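Local coordinates for protein O-succinylhomoserine sulfhydrylase (PDB 3NDN) that probably makes L-homocysteine from O-succinyl-L-homoserine and hydrogen sulfide with a covalently held pyridoxal 5'-phosphate cofactor, as a homotetramer on the route to methionine, at residues A[104-107]-A[108-111]; A[251-254]-A[255-259]; A[341-344]-A[345-349]; A[400-403]-A[404-408]. All blocks are in the same frame, centred on the assembly; numbering follows the deposited sequence.

Overall arrangement
The four contacts, each local to one helix, illustrate how a single turn can serve a ligand, a helix end or a subunit interface. Contact 1, at the start of helix 105-114, binds the cofactor phosphate and lies about 10 Å (centre to centre) from the middle of the chain. Contact 2, at the end of helix 244-258, packs against it, with Thr111 CG2 3.9 Å from Met255 SD. Contacts 3 and 4 belong to the C-terminal part of the chain; their nearest atoms are about 7 Å apart, and both are about 23 Å from contact 1 by nearest atoms. Contacts 1, 2 and 3 touch the second subunit, contact 4 the third.

Contact 1: A[104-107]-A[108-111]; sequences SGMA and AVFT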
loop_
_atom_site.group_PDB
_atom_site.type_symbol
_atom_site.label_atom_id
_atom_site.label_comp_id
_atom_site.label_asym_id
_atom_site.label_seq_id
_atom_site.Cartn_x
_atom_site.Cartn_y
_atom_site.Cartn_z
ATOM N N SER A 104 -17.128 -6.298 -2.281
ATOM C CA SER A 104 -17.887 -5.764 -1.127
ATOM C C SER A 104 -18.844 -6.822 -0.602
ATOM O O SER A 104 -19.041 -7.850 -1.251
ATOM C CB SER A 104 -18.665 -4.496 -1.533
ATOM O OG SER A 104 -19.762 -4.814 -2.393
ATOM N N GLY A 105 -19.440 -6.591 0.574
ATOM C CA GLY A 105 -20.491 -7.477 1.076
ATOM C C GLY A 105 -21.737 -7.509 0.184
ATOM O O GLY A 105 -22.286 -8.574 -0.060
ATOM N N MET A 106 -22.168 -6.352 -0.323
ATOM C CA MET A 106 -23.332 -6.304 -1.229
ATOM C C MET A 106 -23.085 -7.046 -2.556
ATOM O O MET A 106 -24.008 -7.670 -3.113
ATOM C CB MET A 106 -23.792 -4.864 -1.480
ATOM C CG MET A 106 -24.579 -4.221 -0.320
ATOM S SD MET A 106 -25.802 -5.275 0.508
ATOM C CE MET A 106 -26.992 -5.583 -0.801
ATOM N N ALA A 107 -21.847 -7.001 -3.038
ATOM C CA ALA A 107 -21.435 -7.811 -4.192
ATOM C C ALA A 107 -21.598 -9.310 -3.916
ATOM O O ALA A 107 -22.058 -10.040 -4.800
ATOM C CB ALA A 107 -20.022 -7.484 -4.610
ATOM N N ALA A 108 -21.253 -9.764 -2.695
ATOM C CA ALA A 108 -21.496 -11.160 -2.299
ATOM C C ALA A 108 -22.996 -11.508 -2.269
ATOM O O ALA A 108 -23.386 -12.551 -2.772
ATOM C CB ALA A 108 -20.831 -11.498 -0.935
ATOM N N VAL A 109 -23.813 -10.635 -1.669
ATOM C CA VAL A 109 -25.261 -10.831 -1.607
ATOM C C VAL A 109 -25.915 -10.912 -2.999
ATOM O O VAL A 109 -26.660 -11.866 -3.285
ATOM C CB VAL A 109 -25.963 -9.720 -0.754
ATOM C CG1 VAL A 109 -27.486 -9.872 -0.806
ATOM C CG2 VAL A 109 -25.462 -9.751 0.677
ATOM N N PHE A 110 -25.627 -9.929 -3.865
ATOM C CA PHE A 110 -26.237 -9.890 -5.202
ATOM C C PHE A 110 -25.778 -11.071 -6.075
ATOM O O PHE A 110 -26.607 -11.748 -6.705
ATOM C CB PHE A 110 -26.009 -8.537 -5.933
ATOM C CG PHE A 110 -26.459 -8.565 -7.366
ATOM C CD1 PHE A 110 -27.822 -8.473 -7.687
ATOM C CD2 PHE A 110 -25.538 -8.780 -8.394
ATOM C CE1 PHE A 110 -28.258 -8.552 -9.007
ATOM C CE2 PHE A 110 -25.951 -8.856 -9.720
ATOM C CZ PHE A 110 -27.318 -8.747 -10.039
ATOM N N THR A 111 -24.471 -11.331 -6.102
ATOM C CA THR A 111 -23.930 -12.410 -6.935
ATOM C C THR A 111 -24.377 -13.808 -6.454
ATOM O O THR A 111 -24.668 -14.678 -7.280
ATOM C CB THR A 111 -22.387 -12.297 -7.110
ATOM O OG1 THR A 111 -22.076 -11.039 -7.731
ATOM C CG2 THR A 111 -21.826 -13.418 -7.970
#
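Phe110 N donates to Met106 O over 2.9 Å, and at 171° this bond is nearly straight. It belongs to the tightly packed part of the contact, where the first turns of the helix close on themselves. Beside it, Ala107 O receives Thr111 N at 3.0 Å. The hydroxyl of Thr111 stands against the same carbonyl, because its chi1 of -60° sets OG1 opposite its own carbonyl carbon and back toward the preceding turn. Val109 fits a branch into the turn as well, CG2 lying 3.5 Å from Gly105 O. At the front end, Ser104 is the N-cap: its OG accepts from Ala107 N at 3.1 Å, while the same hydroxyl pairs with Gly259 O of the second subunit. The cap leaves the N-H groups of Gly105 and Met106 to point at the cofactor, and both bind phosphate oxygens of the pyridoxal-lysine at position 227, the phosphate site of this fold-type I enzyme; the helix end would be expected to favour that negative charge. Packing between side chains is looser. Met106 is bent at chi2 and chi3 (-42° and -64°), yet its CE comes no nearer than 4.3 Å to Val109 CB. Solvent does not fill that side: helix 131-143 lies against Met106, as does His257 of the second subunit. The ring of Phe110 leads off toward Leu141 and Trp144.

Contact 2: A[251-254]-A[255-259]; sequences VQKL and MRHTG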
loop_
_atom_site.group_PDB
_atom_site.type_symbol
_atom_site.label_atom_id
_atom_site.label_comp_id
_atom_site.label_asym_id
_atom_site.label_seq_id
_atom_site.Cartn_x
_atom_site.Cartn_y
_atom_site.Cartn_z
ATOM N N VAL A 251 -21.668 -19.362 -9.782
ATOM C CA VAL A 251 -20.931 -18.251 -9.144
ATOM C C VAL A 251 -19.704 -17.816 -9.968
ATOM O O VAL A 251 -19.566 -16.631 -10.289
ATOM C CB VAL A 251 -20.532 -18.540 -7.666
ATOM C CG1 VAL A 251 -19.649 -17.400 -7.092
ATOM C CG2 VAL A 251 -21.767 -18.710 -6.805
ATOM N N GLN A 252 -18.836 -18.767 -10.322
ATOM C CA GLN A 252 -17.652 -18.462 -11.136
ATOM C C GLN A 252 -18.022 -17.736 -12.435
ATOM O O GLN A 252 -17.355 -16.781 -12.823
ATOM C CB GLN A 252 -16.838 -19.727 -11.443
ATOM C CG GLN A 252 -15.494 -19.471 -12.145
ATOM C CD GLN A 252 -14.809 -20.770 -12.593
ATOM O OE1 GLN A 252 -14.293 -21.535 -11.772
ATOM N NE2 GLN A 252 -14.813 -21.023 -13.902
ATOM N N LYS A 253 -19.087 -18.178 -13.095
ATOM C CA LYS A 253 -19.518 -17.536 -14.341
ATOM C C LYS A 253 -19.843 -16.055 -14.150
ATOM O O LYS A 253 -19.383 -15.211 -14.931
ATOM C CB LYS A 253 -20.703 -18.283 -14.957
ATOM C CG LYS A 253 -21.087 -17.801 -16.344
ATOM C CD LYS A 253 -22.249 -18.599 -16.894
ATOM C CE LYS A 253 -22.559 -18.190 -18.331
ATOM N NZ LYS A 253 -23.884 -18.743 -18.766
ATOM N N LEU A 254 -20.634 -15.727 -13.125
ATOM C CA LEU A 254 -20.924 -14.325 -12.850
ATOM C C LEU A 254 -19.674 -13.513 -12.442
ATOM O O LEU A 254 -19.530 -12.351 -12.831
ATOM C CB LEU A 254 -22.052 -14.180 -11.805
ATOM C CG LEU A 254 -23.488 -14.480 -12.269
ATOM C CD1 LEU A 254 -24.495 -14.404 -11.087
ATOM C CD2 LEU A 254 -23.914 -13.511 -13.382
ATOM N N MET A 255 -18.774 -14.119 -11.664
ATOM C CA MET A 255 -17.563 -13.406 -11.212
ATOM C C MET A 255 -16.589 -13.066 -12.353
ATOM O O MET A 255 -16.099 -11.934 -12.434
ATOM C CB MET A 255 -16.841 -14.158 -10.070
ATOM C CG MET A 255 -17.594 -14.203 -8.740
ATOM S SD MET A 255 -18.039 -12.623 -7.963
ATOM C CE MET A 255 -16.393 -11.890 -7.681
ATOM N N ARG A 256 -16.321 -14.034 -13.229
ATOM C CA ARG A 256 -15.443 -13.819 -14.380
ATOM C C ARG A 256 -15.980 -12.725 -15.319
ATOM O O ARG A 256 -15.245 -11.813 -15.728
ATOM C CB ARG A 256 -15.252 -15.123 -15.167
ATOM C CG ARG A 256 -14.499 -16.232 -14.435
ATOM C CD ARG A 256 -14.033 -17.314 -15.406
ATOM N NE ARG A 256 -13.240 -18.359 -14.760
ATOM C CZ ARG A 256 -12.461 -19.211 -15.422
ATOM N NH1 ARG A 256 -12.365 -19.131 -16.742
ATOM N NH2 ARG A 256 -11.763 -20.129 -14.770
ATOM N N HIS A 257 -17.266 -12.808 -15.649
ATOM C CA HIS A 257 -17.839 -11.971 -16.709
ATOM C C HIS A 257 -18.531 -10.651 -16.326
ATOM O O HIS A 257 -18.601 -9.740 -17.164
ATOM C CB HIS A 257 -18.719 -12.846 -17.616
ATOM C CG HIS A 257 -18.005 -14.060 -18.142
ATOM N ND1 HIS A 257 -16.855 -13.979 -18.901
ATOM C CD2 HIS A 257 -18.262 -15.381 -17.994
ATOM C CE1 HIS A 257 -16.449 -15.196 -19.219
ATOM N NE2 HIS A 257 -17.283 -16.066 -18.679
ATOM N N THR A 258 -19.056 -10.545 -15.100
ATOM C CA THR A 258 -19.527 -9.247 -14.566
ATOM C C THR A 258 -18.476 -8.513 -13.708
ATOM O O THR A 258 -18.632 -7.329 -13.435
ATOM C CB THR A 258 -20.868 -9.323 -13.759
ATOM O OG1 THR A 258 -20.665 -9.971 -12.497
ATOM C CG2 THR A 258 -21.986 -10.036 -14.550
ATOM N N GLY A 259 -17.462 -9.234 -13.225
ATOM C CA GLY A 259 -16.272 -8.610 -12.567
ATOM C C GLY A 259 -16.337 -7.720 -11.325
ATOM O O GLY A 259 -15.615 -6.715 -11.256
#
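The last turn of helix 244-258 is drawn together at Leu254 O, which accepts two bonds from Thr258. The hydroxyl OG1 makes the shorter one, 2.7 Å, and Thr258 N the other, 2.9 Å; they come to the oxygen from opposite faces of the carbonyl plane. A chi1 of 71°, which puts OG1 between its own backbone N and carbonyl carbon, turns the hydroxyl into this position and leaves CG2 alongside Leu254 CD2. On another flank, Gln252 and Arg256 run side by side. The amide lies over one guanidinium face, the planes 15° apart, and Gln252 NE2 is 3.2 Å from Arg256 NE; both nitrogens are donors, so no hydrogen bond joins them. Arg256 has two deposited conformers, which makes this arrangement provisional. The helix ends in an interface: Gly259, with positive phi, leaves it where it meets the phosphate-binding helix of the second subunit. Two neighbours on the helix serve the same boundary. His257 sets CD2 3.3 Å from Lys253 O, approaching it obliquely, and sends ND1 to Ser132 of the second subunit; the extended Lys253 carries NZ to Glu139 of that subunit.

Contact 3: A[341-344]-A[345-349]; sequences KQRA and FEVLD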
loop_
_atom_site.group_PDB
_atom_site.type_symbol
_atom_site.label_atom_id
_atom_site.label_comp_id
_atom_site.label_asym_id
_atom_site.label_seq_id
_atom_site.Cartn_x
_atom_site.Cartn_y
_atom_site.Cartn_z
ATOM N N LYS A 341 -37.370 12.532 19.813
ATOM C CA LYS A 341 -36.327 12.910 18.834
ATOM C C LYS A 341 -35.346 13.925 19.436
ATOM O O LYS A 341 -34.130 13.768 19.309
ATOM C CB LYS A 341 -36.940 13.466 17.532
ATOM C CG LYS A 341 -35.903 13.827 16.448
ATOM C CD LYS A 341 -36.546 14.321 15.132
ATOM C CE LYS A 341 -35.458 14.617 14.079
ATOM N NZ LYS A 341 -35.979 14.979 12.715
ATOM N N GLN A 342 -35.887 14.954 20.097
ATOM C CA GLN A 342 -35.077 15.992 20.743
ATOM C C GLN A 342 -34.173 15.385 21.820
ATOM O O GLN A 342 -33.024 15.798 21.993
ATOM C CB GLN A 342 -35.967 17.072 21.387
ATOM C CG GLN A 342 -36.490 18.146 20.450
ATOM C CD GLN A 342 -37.456 19.118 21.148
ATOM O OE1 GLN A 342 -38.559 18.741 21.547
ATOM N NE2 GLN A 342 -37.044 20.374 21.273
ATOM N N ARG A 343 -34.711 14.413 22.540
ATOM C CA ARG A 343 -34.006 13.778 23.645
ATOM C C ARG A 343 -32.877 12.877 23.118
ATOM O O ARG A 343 -31.757 12.906 23.641
ATOM C CB ARG A 343 -35.008 13.005 24.503
ATOM C CG ARG A 343 -34.421 12.265 25.694
ATOM C CD ARG A 343 -34.186 13.148 26.935
ATOM N NE ARG A 343 -33.463 12.384 27.958
ATOM C CZ ARG A 343 -32.174 12.543 28.262
ATOM N NH1 ARG A 343 -31.439 13.468 27.647
ATOM N NH2 ARG A 343 -31.620 11.775 29.195
ATOM N N ALA A 344 -33.179 12.089 22.087
ATOM C CA ALA A 344 -32.160 11.261 21.407
ATOM C C ALA A 344 -30.997 12.087 20.837
ATOM O O ALA A 344 -29.835 11.741 21.037
ATOM C CB ALA A 344 -32.796 10.402 20.305
ATOM N N PHE A 345 -31.312 13.177 20.132
ATOM C CA PHE A 345 -30.281 14.071 19.585
ATOM C C PHE A 345 -29.395 14.665 20.685
ATOM O O PHE A 345 -28.192 14.812 20.509
ATOM C CB PHE A 345 -30.920 15.198 18.756
ATOM C CG PHE A 345 -31.205 14.827 17.320
ATOM C CD1 PHE A 345 -31.469 13.503 16.952
ATOM C CD2 PHE A 345 -31.240 15.815 16.329
ATOM C CE1 PHE A 345 -31.743 13.166 15.623
ATOM C CE2 PHE A 345 -31.515 15.488 15.004
ATOM C CZ PHE A 345 -31.770 14.159 14.651
ATOM N N GLU A 346 -29.999 15.003 21.819
ATOM C CA GLU A 346 -29.279 15.560 22.961
ATOM C C GLU A 346 -28.216 14.591 23.500
ATOM O O GLU A 346 -27.098 15.003 23.847
ATOM C CB GLU A 346 -30.273 15.936 24.078
ATOM C CG GLU A 346 -29.641 16.728 25.216
ATOM C CD GLU A 346 -30.597 17.000 26.390
ATOM O OE1 GLU A 346 -31.566 16.227 26.601
ATOM O OE2 GLU A 346 -30.355 17.997 27.109
ATOM N N VAL A 347 -28.572 13.311 23.557
ATOM C CA VAL A 347 -27.691 12.252 24.073
ATOM C C VAL A 347 -26.500 12.021 23.128
ATOM O O VAL A 347 -25.338 11.968 23.571
ATOM C CB VAL A 347 -28.482 10.922 24.310
ATOM C CG1 VAL A 347 -27.552 9.771 24.687
ATOM C CG2 VAL A 347 -29.564 11.110 25.398
ATOM N N LEU A 348 -26.780 11.915 21.837
ATOM C CA LEU A 348 -25.698 11.741 20.853
ATOM C C LEU A 348 -24.721 12.918 20.884
ATOM O O LEU A 348 -23.507 12.720 20.823
ATOM C CB LEU A 348 -26.250 11.531 19.445
ATOM C CG LEU A 348 -26.444 10.084 18.961
ATOM C CD1 LEU A 348 -27.418 9.310 19.831
ATOM C CD2 LEU A 348 -26.935 10.130 17.524
ATOM N N ASP A 349 -25.261 14.133 21.023
ATOM C CA ASP A 349 -24.448 15.350 20.992
ATOM C C ASP A 349 -23.588 15.561 22.255
ATOM O O ASP A 349 -22.663 16.374 22.242
ATOM C CB ASP A 349 -25.323 16.585 20.706
ATOM C CG ASP A 349 -25.857 16.625 19.271
ATOM O OD1 ASP A 349 -25.337 15.917 18.366
ATOM O OD2 ASP A 349 -26.801 17.406 19.035
#
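Ala344 O is gripped by two amides of the next turn: Leu348 N makes a nearly straight bond of 3.2 Å, at 171°, and Val347 N adds a weak one. Leu348 CD1 also rests 3.6 Å from this oxygen. One turn earlier, Lys341 and Phe345 extend side by side in the same direction. The aliphatic chain of the lysine runs along the ring, CG over one face but displaced toward its rim, and Lys341 CE reaches 3.8 Å from Phe345 CZ. Phe345 meets His369 edge-to-face, while Lys341 NZ carries on to Glu63 of the second subunit. The helix, 340-350, packs on strand 328-333 of the five-stranded C-terminal sheet, where Leu333 touches both Arg343 and Val347. Arg343 bends at chi2, 82°, which swings its guanidinium back over the helix, and its NH2 has a further hold in Leu413 O. Val347 CG2 sits over one guanidinium face, 3.8 Å from Arg343 NH1, and Glu346 OE1 comes to an edge, 3.0 Å from Arg343 NH1. Guanidinium and carboxylate planes stand 84° apart, and the N-H points poorly. This salt bridge, weak as a hydrogen bond and involving an exposed glutamate, is therefore probably modest in strength.

Contact 4: A[400-403]-A[404-408]; sequences EDTD and DLIAD
Asp401 is the N-cap of helix 402-413: its side chain accepts from Asp403 N and Asp404 N, its carbonyl from Leu405 N. Among the hydrogen bonds, Asp401 OD2 lies 3.0 Å from Asp403 N and 3.3 Å from Asp404 N, both bonds weak by angle. A chi1 of -173°, with CG opposite the backbone N, lays the carboxylate across these first amides. Further along, Ile406 N bonds to Thr402 O over 3.0 Å. Charge is the second theme. The Asp401 and Asp404 side chains cross at about a right angle, their carboxylate planes 53° apart, with the two OD2 atoms 4.1 Å apart; such like charges would be eased by the donors around them. Asp404 OD2 accepts from Ser26 N and pairs with Thr29 OG1, both of the third subunit, so the cap also lies at a subunit boundary. Asp403 instead forms a salt bridge with Arg290 of helix 277-296. Van der Waals contacts come last. Thr402 CG2 meets Ile406 CD1 at 3.9 Å, beside that same helix. Glu400, held by Ser365 and by Arg33 of the third subunit, crosses Leu405, with Glu400 CB 4.1 Å from Leu405 CG.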
loop_
_atom_site.group_PDB
_atom_site.type_symbol
_atom_site.label_atom_id
_atom_site.label_comp_id
_atom_site.label_asym_id
_atom_site.label_seq_id
_atom_site.Cartn_x
_atom_site.Cartn_y
_atom_site.Cartn_z
ATOM N N GLU A 400 -11.977 -0.054 23.210
ATOM C CA GLU A 400 -11.631 0.845 24.325
ATOM C C GLU A 400 -11.968 0.185 25.692
ATOM O O GLU A 400 -12.761 -0.772 25.753
ATOM C CB GLU A 400 -12.319 2.216 24.192
ATOM C CG GLU A 400 -12.174 2.897 22.827
ATOM C CD GLU A 400 -13.333 2.597 21.869
ATOM O OE1 GLU A 400 -13.912 1.499 21.922
ATOM O OE2 GLU A 400 -13.653 3.456 21.029
ATOM N N ASP A 401 -11.312 0.649 26.758
ATOM C CA ASP A 401 -11.622 0.195 28.133
ATOM C C ASP A 401 -13.133 0.263 28.407
ATOM O O ASP A 401 -13.765 1.274 28.130
ATOM C CB ASP A 401 -10.865 1.051 29.159
ATOM C CG ASP A 401 -10.995 0.524 30.584
ATOM O OD1 ASP A 401 -10.241 -0.395 30.958
ATOM O OD2 ASP A 401 -11.843 1.042 31.347
ATOM N N THR A 402 -13.706 -0.823 28.925
ATOM C CA THR A 402 -15.160 -0.886 29.171
ATOM C C THR A 402 -15.621 0.196 30.162
ATOM O O THR A 402 -16.705 0.776 30.018
ATOM C CB THR A 402 -15.615 -2.301 29.639
ATOM O OG1 THR A 402 -15.121 -3.283 28.718
ATOM C CG2 THR A 402 -17.142 -2.396 29.692
ATOM N N ASP A 403 -14.781 0.471 31.154
ATOM C CA ASP A 403 -15.064 1.512 32.145
ATOM C C ASP A 403 -15.095 2.920 31.536
ATOM O O ASP A 403 -15.877 3.759 31.959
ATOM C CB ASP A 403 -14.027 1.468 33.280
ATOM C CG ASP A 403 -14.114 0.197 34.121
ATOM O OD1 ASP A 403 -15.218 -0.402 34.232
ATOM O OD2 ASP A 403 -13.066 -0.179 34.698
ATOM N N ASP A 404 -14.230 3.185 30.556
ATOM C CA ASP A 404 -14.186 4.495 29.903
ATOM C C ASP A 404 -15.450 4.698 29.038
ATOM O O ASP A 404 -15.973 5.814 28.951
ATOM C CB ASP A 404 -12.918 4.659 29.028
ATOM C CG ASP A 404 -11.607 4.768 29.843
ATOM O OD1 ASP A 404 -11.621 5.238 31.000
ATOM O OD2 ASP A 404 -10.534 4.402 29.298
ATOM N N LEU A 405 -15.928 3.623 28.404
ATOM C CA LEU A 405 -17.143 3.680 27.565
ATOM C C LEU A 405 -18.417 3.893 28.406
ATOM O O LEU A 405 -19.290 4.693 28.037
ATOM C CB LEU A 405 -17.271 2.431 26.689
ATOM C CG LEU A 405 -16.226 2.241 25.563
ATOM C CD1 LEU A 405 -16.253 0.822 25.016
ATOM C CD2 LEU A 405 -16.453 3.260 24.429
ATOM N N ILE A 406 -18.518 3.165 29.511
ATOM C CA ILE A 406 -19.640 3.327 30.461
ATOM C C ILE A 406 -19.716 4.743 31.037
ATOM O O ILE A 406 -20.801 5.326 31.103
ATOM C CB ILE A 406 -19.634 2.227 31.567
ATOM C CG1 ILE A 406 -20.089 0.896 30.957
ATOM C CG2 ILE A 406 -20.575 2.613 32.733
ATOM C CD1 ILE A 406 -19.777 -0.349 31.780
ATOM N N ALA A 407 -18.571 5.291 31.444
ATOM C CA ALA A 407 -18.470 6.683 31.863
ATOM C C ALA A 407 -19.001 7.676 30.808
ATOM O O ALA A 407 -19.717 8.599 31.162
ATOM C CB ALA A 407 -17.019 7.042 32.256
ATOM N N ASP A 408 -18.625 7.499 29.533
ATOM C CA ASP A 408 -19.080 8.377 28.438
ATOM C C ASP A 408 -20.591 8.274 28.208
ATOM O O ASP A 408 -21.259 9.281 27.971
ATOM C CB ASP A 408 -18.309 8.059 27.123
ATOM C CG ASP A 408 -18.432 9.172 26.054
ATOM O OD1 ASP A 408 -18.445 10.376 26.408
ATOM O OD2 ASP A 408 -18.469 8.843 24.839
#